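Local coordinates for NanU sialic acid binding protein (Bacteroides fragilis, PDB 4L7T) that binds sialic acid with high affinity as a SusD-family protein of the outer membrane, probably helping to deliver the sugar for uptake, at residues S94-A97 against G98-V102; Y202-M206 against A207-M211; G226-A229 against D230-A234; D251-S254 against K255-Y259. All coordinates share one frame; numbering follows the deposited sequence.

Contact 1: residues S94-A97 against G98-V102; sequences SNFA and GMYKV
Phe96 and Tyr100 both turn CG anti to their carbonyl carbon, with chi1 at -60° and -80°; with these torsions, on a left-handed and a helical backbone respectively, the two rings come to meet. The backbone beneath them is a run of consecutive left-handed turns leading into helix 99-115: phi is positive at every residue from Asn95 to Gly98, and each turn closes from a residue to the third one on. Gly98 N donates to Asn95 O at 2.9 Å, and Met99 N donates to Phe96 O at 3.1 Å. Both N-H...O angles are nearly straight, yet the donor stands well above the carbonyl plane.

The rings form an offset edge-to-face pair. Their centroids lie 5.6 Å apart and the planes stand at 86°, with the edge of Tyr100 directed at the face of Phe96. Contact is made by the CD2-CE2 edge of the tyrosine, led by CE2: Tyr100 CE2 comes 3.7 Å from Phe96 CG and almost as near to its CB. The phenol oxygen is occupied away from this pair, by a hydrogen bond to Ile150 O, while Trp146 meets Phe96 edge-to-face. The extended Met99 runs off differently, bringing CE to 4.0 Å from Ala97 CB and reaching helices 51-58 and 121-146.

Beside the aromatic pair a water bridges the turn to the first turn of the helix. It donates to Asn95 O at 2.8 Å and accepts from Tyr100 N at 3.0 Å, so Asn95 O receives two bonds, from this water and from Gly98 N.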
loop_
_atom_site.group_PDB
_atom_site.type_symbol
_atom_site.label_atom_id
_atom_site.label_comp_id
_atom_site.label_asym_id
_atom_site.label_seq_id
_atom_site.Cartn_x
_atom_site.Cartn_y
_atom_site.Cartn_z
ATOM N N SER A 94 -7.310 12.520 -9.368
ATOM C CA SER A 94 -6.981 13.858 -9.873
ATOM C C SER A 94 -5.868 14.488 -9.085
ATOM O O SER A 94 -5.578 14.041 -7.966
ATOM C CB SER A 94 -8.198 14.798 -9.701
ATOM O OG SER A 94 -9.302 14.303 -10.441
ATOM N N ASN A 95 -5.290 15.548 -9.657
ATOM C CA ASN A 95 -4.396 16.497 -8.969
ATOM C C ASN A 95 -3.192 15.754 -8.300
ATOM O O ASN A 95 -2.855 16.063 -7.168
ATOM C CB ASN A 95 -5.208 17.322 -7.904
ATOM C CG ASN A 95 -6.559 17.901 -8.474
ATOM O OD1 ASN A 95 -7.617 17.911 -7.796
ATOM N ND2 ASN A 95 -6.482 18.432 -9.701
ATOM N N PHE A 96 -2.568 14.811 -9.014
ATOM C CA PHE A 96 -1.393 14.086 -8.519
ATOM C C PHE A 96 -1.639 13.519 -7.155
ATOM O O PHE A 96 -0.703 13.514 -6.324
ATOM C CB PHE A 96 -0.102 14.944 -8.592
ATOM C CG PHE A 96 0.233 15.394 -9.991
ATOM C CD1 PHE A 96 0.787 14.495 -10.937
ATOM C CD2 PHE A 96 -0.079 16.706 -10.406
ATOM C CE1 PHE A 96 1.042 14.857 -12.222
ATOM C CE2 PHE A 96 0.142 17.053 -11.744
ATOM C CZ PHE A 96 0.731 16.154 -12.631
ATOM N N ALA A 97 -2.884 13.059 -6.907
ATOM C CA ALA A 97 -3.320 12.324 -5.724
ATOM C C ALA A 97 -3.222 13.231 -4.472
ATOM O O ALA A 97 -3.159 12.727 -3.373
ATOM C CB ALA A 97 -2.462 10.979 -5.511
ATOM N N GLY A 98 -3.127 14.565 -4.680
ATOM C CA GLY A 98 -3.085 15.468 -3.516
ATOM C C GLY A 98 -1.692 15.510 -2.911
ATOM O O GLY A 98 -1.523 16.103 -1.825
ATOM N N MET A 99 -0.702 14.942 -3.571
ATOM C CA MET A 99 0.647 14.785 -2.951
ATOM C C MET A 99 1.440 16.085 -2.789
ATOM O O MET A 99 2.176 16.223 -1.816
ATOM C CB MET A 99 1.480 13.708 -3.628
ATOM C CG MET A 99 0.869 12.358 -3.379
ATOM S SD MET A 99 1.899 10.996 -3.951
ATOM C CE MET A 99 0.756 9.764 -3.453
ATOM N N TYR A 100 1.209 17.044 -3.677
ATOM C CA TYR A 100 2.032 18.271 -3.673
ATOM C C TYR A 100 1.760 19.148 -2.466
ATOM O O TYR A 100 2.664 19.862 -2.042
ATOM C CB TYR A 100 1.930 19.024 -5.019
ATOM C CG TYR A 100 2.792 18.433 -6.087
ATOM C CD1 TYR A 100 4.187 18.513 -6.067
ATOM C CD2 TYR A 100 2.204 17.688 -7.159
ATOM C CE1 TYR A 100 4.941 17.947 -7.049
ATOM C CE2 TYR A 100 2.954 17.099 -8.124
ATOM C CZ TYR A 100 4.315 17.217 -8.107
ATOM O OH TYR A 100 5.155 16.709 -9.080
ATOM N N LYS A 101 0.546 19.085 -1.948
ATOM C CA LYS A 101 0.180 19.829 -0.762
ATOM C C LYS A 101 1.044 19.317 0.412
ATOM O O LYS A 101 1.487 20.138 1.255
ATOM C CB LYS A 101 -1.290 19.623 -0.445
ATOM C CG LYS A 101 -1.746 20.192 0.916
ATOM C CD LYS A 101 -3.258 20.224 1.018
ATOM C CE LYS A 101 -3.802 19.796 2.390
ATOM N NZ LYS A 101 -4.270 20.957 3.261
ATOM N N VAL A 102 1.247 17.982 0.454
ATOM C CA VAL A 102 2.045 17.357 1.542
ATOM C C VAL A 102 3.477 17.694 1.389
ATOM O O VAL A 102 4.124 18.115 2.397
ATOM C CB VAL A 102 1.864 15.822 1.583
ATOM C CG1 VAL A 102 2.556 15.264 2.843
ATOM C CG2 VAL A 102 0.363 15.504 1.624
HETATM O O HOH W 1 -0.985 17.506 -5.723
#

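Contact 2: residues Y202-M206 against A207-M211; sequences YYWSM and AATQM
Ala208 presses its methyl group against the indole of Trp204, and Met206 reaches forward one turn, to Gln210. Ala208 CB sits over the six-membered ring, 3.6 Å from its centroid and only 17° off the ring normal, which satisfies the geometry of a CH-pi contact. Trp204 CG lies anti to the backbone N (chi1 -161°), a setting that carries the indole forward over the first turn of the helix. Its edge is engaged as well: Trp204 NE1 donates to Thr209 OG1 at 2.8 Å, with the oxygen close to the ring plane. With a face and an edge both engaged, the ring's rotation is probably well fixed. Thr209 OG1 is also hydrogen-bonded to Ser187 OG, and Phe269 meets the indole edge-to-face.

Between these residues Ser205 takes the N-cap position of helix 206-223. Ser205 O accepts from Thr209 N at 3.1 Å, and a water accepts from Ala207 N at 2.8 Å while donating to Ser205 OG, so the serine hydroxyl is linked to the helix's first turn through that water.

Met206 O receives Gln210 N at 2.8 Å. Bends in both side chains bring Gln210 NE2 to 3.5 Å from Met206 SD, a weak hydrogen bond; the amide nitrogen also bonds to Glu188 OE2.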
loop_
_atom_site.group_PDB
_atom_site.type_symbol
_atom_site.label_atom_id
_atom_site.label_comp_id
_atom_site.label_asym_id
_atom_site.label_seq_id
_atom_site.Cartn_x
_atom_site.Cartn_y
_atom_site.Cartn_z
ATOM N N TYR A 202 3.906 4.458 13.776
ATOM C CA TYR A 202 3.074 5.303 12.934
ATOM C C TYR A 202 3.726 6.626 12.601
ATOM O O TYR A 202 3.029 7.509 12.059
ATOM C CB TYR A 202 1.804 5.663 13.688
ATOM C CG TYR A 202 0.965 4.630 14.301
ATOM C CD1 TYR A 202 0.136 3.832 13.513
ATOM C CD2 TYR A 202 0.882 4.515 15.690
ATOM C CE1 TYR A 202 -0.720 2.921 14.077
ATOM C CE2 TYR A 202 0.005 3.594 16.272
ATOM C CZ TYR A 202 -0.794 2.811 15.449
ATOM O OH TYR A 202 -1.652 1.882 15.948
ATOM N N TYR A 203 5.053 6.750 12.789
ATOM C CA TYR A 203 5.887 7.846 12.360
ATOM C C TYR A 203 7.022 7.305 11.563
ATOM O O TYR A 203 7.503 6.159 11.847
ATOM C CB TYR A 203 6.441 8.687 13.582
ATOM C CG TYR A 203 5.298 9.544 14.151
ATOM C CD1 TYR A 203 5.146 10.846 13.735
ATOM C CD2 TYR A 203 4.373 8.987 14.994
ATOM C CE1 TYR A 203 4.074 11.622 14.188
ATOM C CE2 TYR A 203 3.250 9.764 15.450
ATOM C CZ TYR A 203 3.127 11.047 15.001
ATOM O OH TYR A 203 2.077 11.841 15.461
ATOM N N TRP A 204 7.545 8.118 10.648
ATOM C CA TRP A 204 8.631 7.656 9.819
ATOM C C TRP A 204 9.911 7.381 10.654
ATOM O O TRP A 204 10.131 8.002 11.708
ATOM C CB TRP A 204 8.880 8.686 8.693
ATOM C CG TRP A 204 9.648 8.110 7.543
ATOM C CD1 TRP A 204 10.975 8.055 7.406
ATOM C CD2 TRP A 204 9.073 7.448 6.389
ATOM N NE1 TRP A 204 11.318 7.445 6.153
ATOM C CE2 TRP A 204 10.153 7.112 5.522
ATOM C CE3 TRP A 204 7.765 7.209 5.973
ATOM C CZ2 TRP A 204 9.966 6.437 4.277
ATOM C CZ3 TRP A 204 7.569 6.529 4.708
ATOM C CH2 TRP A 204 8.660 6.153 3.912
ATOM N N SER A 205 10.728 6.438 10.212
ATOM C CA SER A 205 11.922 5.970 11.022
ATOM C C SER A 205 12.977 5.484 10.016
ATOM O O SER A 205 12.704 5.409 8.791
ATOM C CB SER A 205 11.518 4.819 11.937
ATOM O OG SER A 205 11.169 3.674 11.169
ATOM N N MET A 206 14.173 5.143 10.506
ATOM C CA MET A 206 15.168 4.563 9.618
ATOM C C MET A 206 14.716 3.293 8.896
ATOM O O MET A 206 15.028 3.167 7.697
ATOM C CB MET A 206 16.478 4.266 10.435
ATOM C CG MET A 206 17.576 3.731 9.563
ATOM S SD MET A 206 18.173 4.777 8.224
ATOM C CE MET A 206 19.961 4.554 8.405
ATOM N N ALA A 207 14.002 2.407 9.580
ATOM C CA ALA A 207 13.570 1.159 8.903
ATOM C C ALA A 207 12.620 1.484 7.732
ATOM O O ALA A 207 12.617 0.800 6.733
ATOM C CB ALA A 207 12.893 0.248 9.842
ATOM N N ALA A 208 11.780 2.506 7.858
ATOM C CA ALA A 208 10.920 2.912 6.736
ATOM C C ALA A 208 11.793 3.465 5.584
ATOM O O ALA A 208 11.545 3.156 4.432
ATOM C CB ALA A 208 9.917 4.051 7.204
ATOM N N THR A 209 12.825 4.275 5.889
ATOM C CA THR A 209 13.730 4.732 4.851
ATOM C C THR A 209 14.395 3.570 4.180
ATOM O O THR A 209 14.508 3.544 2.946
ATOM C CB THR A 209 14.819 5.746 5.401
ATOM O OG1 THR A 209 14.078 6.967 5.664
ATOM C CG2 THR A 209 15.884 6.062 4.370
ATOM N N GLN A 210 14.804 2.552 4.959
ATOM C CA GLN A 210 15.498 1.401 4.336
ATOM C C GLN A 210 14.538 0.545 3.466
ATOM O O GLN A 210 14.947 0.017 2.427
ATOM C CB GLN A 210 16.155 0.499 5.391
ATOM C CG GLN A 210 17.326 1.216 6.138
ATOM C CD GLN A 210 18.376 1.664 5.208
ATOM O OE1 GLN A 210 18.851 0.894 4.390
ATOM N NE2 GLN A 210 18.799 2.922 5.338
ATOM N N MET A 211 13.255 0.461 3.877
ATOM C CA MET A 211 12.298 -0.272 3.028
ATOM C C MET A 211 12.123 0.506 1.688
ATOM O O MET A 211 12.149 -0.115 0.604
ATOM C CB MET A 211 10.914 -0.310 3.708
ATOM C CG MET A 211 10.765 -1.317 4.824
ATOM S SD MET A 211 10.842 -3.011 4.234
ATOM C CE MET A 211 9.309 -3.133 3.277
HETATM O O HOH W 2 13.410 2.234 12.355
#

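Contact 3: residues G226-A229 against D230-A234; sequences GGTA and DYTTA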
loop_
_atom_site.group_PDB
_atom_site.type_symbol
_atom_site.label_atom_id
_atom_site.label_comp_id
_atom_site.label_asym_id
_atom_site.label_seq_id
_atom_site.Cartn_x
_atom_site.Cartn_y
_atom_site.Cartn_z
ATOM N N GLY A 226 19.536 0.219 -14.082
ATOM C CA GLY A 226 20.643 0.151 -13.125
ATOM C C GLY A 226 21.320 -1.185 -12.923
ATOM O O GLY A 226 22.470 -1.232 -12.491
ATOM N N GLY A 227 20.629 -2.259 -13.240
ATOM C CA GLY A 227 21.102 -3.629 -13.056
ATOM C C GLY A 227 21.618 -4.070 -11.682
ATOM O O GLY A 227 21.124 -3.606 -10.628
ATOM N N THR A 228 22.576 -4.996 -11.725
ATOM C CA THR A 228 23.137 -5.686 -10.556
ATOM C C THR A 228 23.533 -4.731 -9.421
ATOM O O THR A 228 23.287 -5.052 -8.237
ATOM C CB THR A 228 24.388 -6.560 -10.998
ATOM O OG1 THR A 228 23.971 -7.504 -11.971
ATOM C CG2 THR A 228 25.049 -7.275 -9.812
ATOM N N ALA A 229 24.177 -3.611 -9.749
ATOM C CA ALA A 229 24.713 -2.713 -8.718
ATOM C C ALA A 229 23.544 -2.213 -7.870
ATOM O O ALA A 229 23.640 -2.107 -6.641
ATOM C CB ALA A 229 25.515 -1.501 -9.344
ATOM N N ASP A 230 22.437 -1.875 -8.538
ATOM C CA ASP A 230 21.272 -1.390 -7.786
ATOM C C ASP A 230 20.576 -2.484 -6.984
ATOM O O ASP A 230 20.104 -2.198 -5.874
ATOM C CB ASP A 230 20.308 -0.753 -8.759
ATOM C CG ASP A 230 20.754 0.630 -9.171
ATOM O OD1 ASP A 230 21.759 1.138 -8.608
ATOM O OD2 ASP A 230 20.065 1.241 -10.033
ATOM N N TYR A 231 20.451 -3.685 -7.545
ATOM C CA TYR A 231 19.897 -4.828 -6.788
ATOM C C TYR A 231 20.720 -5.125 -5.521
ATOM O O TYR A 231 20.167 -5.468 -4.495
ATOM C CB TYR A 231 19.878 -6.099 -7.665
ATOM C CG TYR A 231 19.032 -5.972 -8.912
ATOM C CD1 TYR A 231 17.886 -5.167 -8.938
ATOM C CD2 TYR A 231 19.369 -6.706 -10.065
ATOM C CE1 TYR A 231 17.079 -5.089 -10.124
ATOM C CE2 TYR A 231 18.599 -6.603 -11.255
ATOM C CZ TYR A 231 17.487 -5.789 -11.262
ATOM O OH TYR A 231 16.729 -5.740 -12.409
ATOM N N THR A 232 22.052 -4.994 -5.606
ATOM C CA THR A 232 22.930 -5.134 -4.430
ATOM C C THR A 232 22.626 -4.036 -3.383
ATOM O O THR A 232 22.479 -4.357 -2.170
ATOM C CB THR A 232 24.426 -5.137 -4.854
ATOM O OG1 THR A 232 24.606 -6.283 -5.699
ATOM C CG2 THR A 232 25.363 -5.290 -3.638
ATOM N N THR A 233 22.518 -2.774 -3.827
ATOM C CA THR A 233 22.142 -1.690 -2.897
ATOM C C THR A 233 20.818 -2.046 -2.177
ATOM O O THR A 233 20.611 -1.808 -0.953
ATOM C CB THR A 233 22.079 -0.339 -3.630
ATOM O OG1 THR A 233 23.389 -0.055 -4.207
ATOM C CG2 THR A 233 21.664 0.762 -2.697
ATOM N N ALA A 234 19.856 -2.527 -2.956
ATOM C CA ALA A 234 18.542 -2.820 -2.360
ATOM C C ALA A 234 18.662 -3.977 -1.336
ATOM O O ALA A 234 18.077 -3.946 -0.193
ATOM C CB ALA A 234 17.512 -3.194 -3.483
#
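Gly227 O, at the start of helix 227-244, faces two backbone N-H groups one turn on: Tyr231 N donates to it at 3.2 Å, and Asp230 N adds a weak bond. The regular alpha-helical pattern then sets in, with Thr232 N bonded to Thr228 O at 2.9 Å and Thr233 N to Ala229 O at 3.1 Å. Gly227 itself has a positive phi (53°), so the chain changes direction there before it winds into the helix. This is the second arm of a helical hairpin whose first arm is helix 206-223, and backbone hydrogen bonds of Gly226 with Ser220 and of Gly227 with Gly221 close the connection.

The side chains fold back over that turn. Tyr231 lays one face above Gly227 O, which stands 3.5 Å from the ring plane and off-centre toward the rim. The first arm supplies further neighbours, since Tyr231 also packs on Leu218 and Arg222 and Asp230 packs on Tyr217. Thr232 keeps its hydroxyl beside the backbone N (chi1 -62°), directed back down the helix, and Thr232 OG1 comes to 3.1 Å from Thr228 O.

Asp230 reaches backward to the glycines. Asp230 OD2 is hydrogen-bonded to Ser220 OG, tying the two arms, and Lys181 NZ is a long, weak ionic partner of the carboxylate. The same oxygen, Asp230 OD2, rests 3.3 Å from Gly226 CA.

Contact 4: residues D251-S254 against K255-Y259; sequences DDFS and KVFAY
Two successive turns of the backbone, each closed by a bond from a residue to the third one on, wind the chain between Phe253 and Phe257: Val256 N donates to Phe253 O at 3.1 Å and Phe257 N to Ser254 O at 3.2 Å, both donors standing well above the carbonyl plane. At the head of this winding, in the loop between helix 227-244 and strand 267-271, Asp252 makes an Asx-type turn, closed by a weak bond from Ser254 N to Asp252 OD1. The same oxygen accepts a second weak bond from Lys255 N and a short one of 2.5 Å from Ser254 OG, which arrives on the syn side and tilted from the carboxylate plane. Three donors thus gather round one oxygen. Asp252 chi1 is -176°, which swings the carboxylate forward over the following N-H groups, and the Lys255 N-H is bifurcated, divided weakly between Asp252 OD1 and Asp252 O.

The other carboxylate oxygen meets the aliphatic part of the lysine. Lys255 is extended and crosses the aspartate at about a right angle, bringing CE to 3.2 Å from Asp252 OD2. Lys255 NZ lies farther off, 4.5 Å from Asp252 OD2, too far for direct pairing, though some electrostatic attraction is likely.

On the buried side, Phe257 turns an edge to the face of Phe253, with centroids 5.3 Å apart and planes at 68°. Arg387 of strand 383-387 touches both phenylalanine side chains, and helix 339-343 also packs on Phe253. The leading atom of the edge is Phe257 CE2, 3.7 Å from Phe253 CZ and off-centre toward the rim of that ring.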
loop_
_atom_site.group_PDB
_atom_site.type_symbol
_atom_site.label_atom_id
_atom_site.label_comp_id
_atom_site.label_asym_id
_atom_site.label_seq_id
_atom_site.Cartn_x
_atom_site.Cartn_y
_atom_site.Cartn_z
ATOM N N ASP A 251 2.766 -14.361 14.984
ATOM C CA ASP A 251 2.435 -15.744 14.782
ATOM C C ASP A 251 1.083 -15.856 14.058
ATOM O O ASP A 251 0.939 -16.766 13.247
ATOM C CB ASP A 251 2.239 -16.457 16.155
ATOM C CG ASP A 251 3.535 -16.773 16.835
ATOM O OD1 ASP A 251 4.598 -16.639 16.210
ATOM O OD2 ASP A 251 3.480 -17.175 18.034
ATOM N N ASP A 252 0.148 -14.936 14.342
ATOM C CA ASP A 252 -1.227 -14.953 13.803
ATOM C C ASP A 252 -1.344 -13.857 12.731
ATOM O O ASP A 252 -1.286 -12.618 13.032
ATOM C CB ASP A 252 -2.198 -14.753 14.971
ATOM C CG ASP A 252 -3.688 -14.851 14.583
ATOM O OD1 ASP A 252 -4.085 -14.533 13.437
ATOM O OD2 ASP A 252 -4.520 -15.200 15.480
ATOM N N PHE A 253 -1.468 -14.301 11.481
ATOM C CA PHE A 253 -1.638 -13.311 10.382
ATOM C C PHE A 253 -2.808 -12.368 10.658
ATOM O O PHE A 253 -2.665 -11.180 10.487
ATOM C CB PHE A 253 -1.836 -14.070 9.050
ATOM C CG PHE A 253 -2.022 -13.156 7.800
ATOM C CD1 PHE A 253 -0.919 -12.645 7.114
ATOM C CD2 PHE A 253 -3.316 -12.871 7.318
ATOM C CE1 PHE A 253 -1.064 -11.866 5.949
ATOM C CE2 PHE A 253 -3.497 -12.096 6.165
ATOM C CZ PHE A 253 -2.368 -11.600 5.449
ATOM N N SER A 254 -3.962 -12.843 11.125
ATOM C CA SER A 254 -5.048 -11.883 11.360
ATOM C C SER A 254 -4.769 -10.786 12.401
ATOM O O SER A 254 -5.279 -9.673 12.262
ATOM C CB SER A 254 -6.333 -12.613 11.711
ATOM O OG SER A 254 -6.165 -13.195 12.990
ATOM N N LYS A 255 -3.916 -11.097 13.390
ATOM C CA LYS A 255 -3.614 -10.128 14.446
ATOM C C LYS A 255 -2.685 -9.039 13.956
ATOM O O LYS A 255 -2.598 -8.012 14.600
ATOM C CB LYS A 255 -3.057 -10.798 15.704
ATOM C CG LYS A 255 -3.963 -11.861 16.298
ATOM C CD LYS A 255 -3.312 -12.332 17.627
ATOM C CE LYS A 255 -3.985 -13.586 18.247
ATOM N NZ LYS A 255 -3.410 -13.838 19.625
ATOM N N VAL A 256 -2.071 -9.198 12.762
ATOM C CA VAL A 256 -1.313 -8.066 12.189
ATOM C C VAL A 256 -2.211 -6.822 12.012
ATOM O O VAL A 256 -1.766 -5.704 12.163
ATOM C CB VAL A 256 -0.695 -8.452 10.820
ATOM C CG1 VAL A 256 0.078 -7.234 10.223
ATOM C CG2 VAL A 256 0.222 -9.648 11.004
ATOM N N PHE A 257 -3.492 -7.090 11.739
ATOM C CA PHE A 257 -4.435 -6.039 11.323
ATOM C C PHE A 257 -5.465 -5.678 12.376
ATOM O O PHE A 257 -6.323 -4.838 12.110
ATOM C CB PHE A 257 -5.136 -6.456 10.033
ATOM C CG PHE A 257 -4.168 -6.935 8.985
ATOM C CD1 PHE A 257 -3.469 -5.994 8.206
ATOM C CD2 PHE A 257 -3.936 -8.315 8.781
ATOM C CE1 PHE A 257 -2.565 -6.426 7.282
ATOM C CE2 PHE A 257 -2.971 -8.734 7.775
ATOM C CZ PHE A 257 -2.325 -7.760 7.068
ATOM N N ALA A 258 -5.385 -6.309 13.549
ATOM C CA ALA A 258 -6.452 -6.125 14.613
ATOM C C ALA A 258 -6.413 -4.725 15.258
ATOM O O ALA A 258 -5.341 -4.146 15.450
ATOM C CB ALA A 258 -6.369 -7.284 15.614
ATOM N N TYR A 259 -7.615 -4.138 15.520
ATOM C CA TYR A 259 -7.802 -2.752 16.058
ATOM C C TYR A 259 -6.943 -2.508 17.319
ATOM O O TYR A 259 -6.347 -1.414 17.538
ATOM C CB TYR A 259 -9.347 -2.487 16.367
ATOM C CG TYR A 259 -9.641 -1.099 16.925
ATOM C CD1 TYR A 259 -9.359 0.029 16.170
ATOM C CD2 TYR A 259 -10.118 -0.922 18.283
ATOM C CE1 TYR A 259 -9.548 1.279 16.669
ATOM C CE2 TYR A 259 -10.371 0.342 18.781
ATOM C CZ TYR A 259 -10.068 1.440 17.992
ATOM O OH TYR A 259 -10.234 2.705 18.446
#

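How the contacts relate
From the N terminus the four contacts come strictly in series, each a single continuous stretch, and none nests within or crosses another. Contact 1 closes the loop entering helix 99-115. Contact 2 finishes the loop after helix 173-191 and starts helix 206-223; contact 3 begins the next helix, 227-244, so these two sit at the starts of the two arms of one hairpin, centres 21 Å apart. Contact 4 lies in the loop that follows the second arm, before strand 267-271. Contact 2 also touches that strand, while contact 4 packs on its partner, 383-387. Contacts 1 and 4 lie on opposite sides of the chain's centre, their centres 31 Å apart.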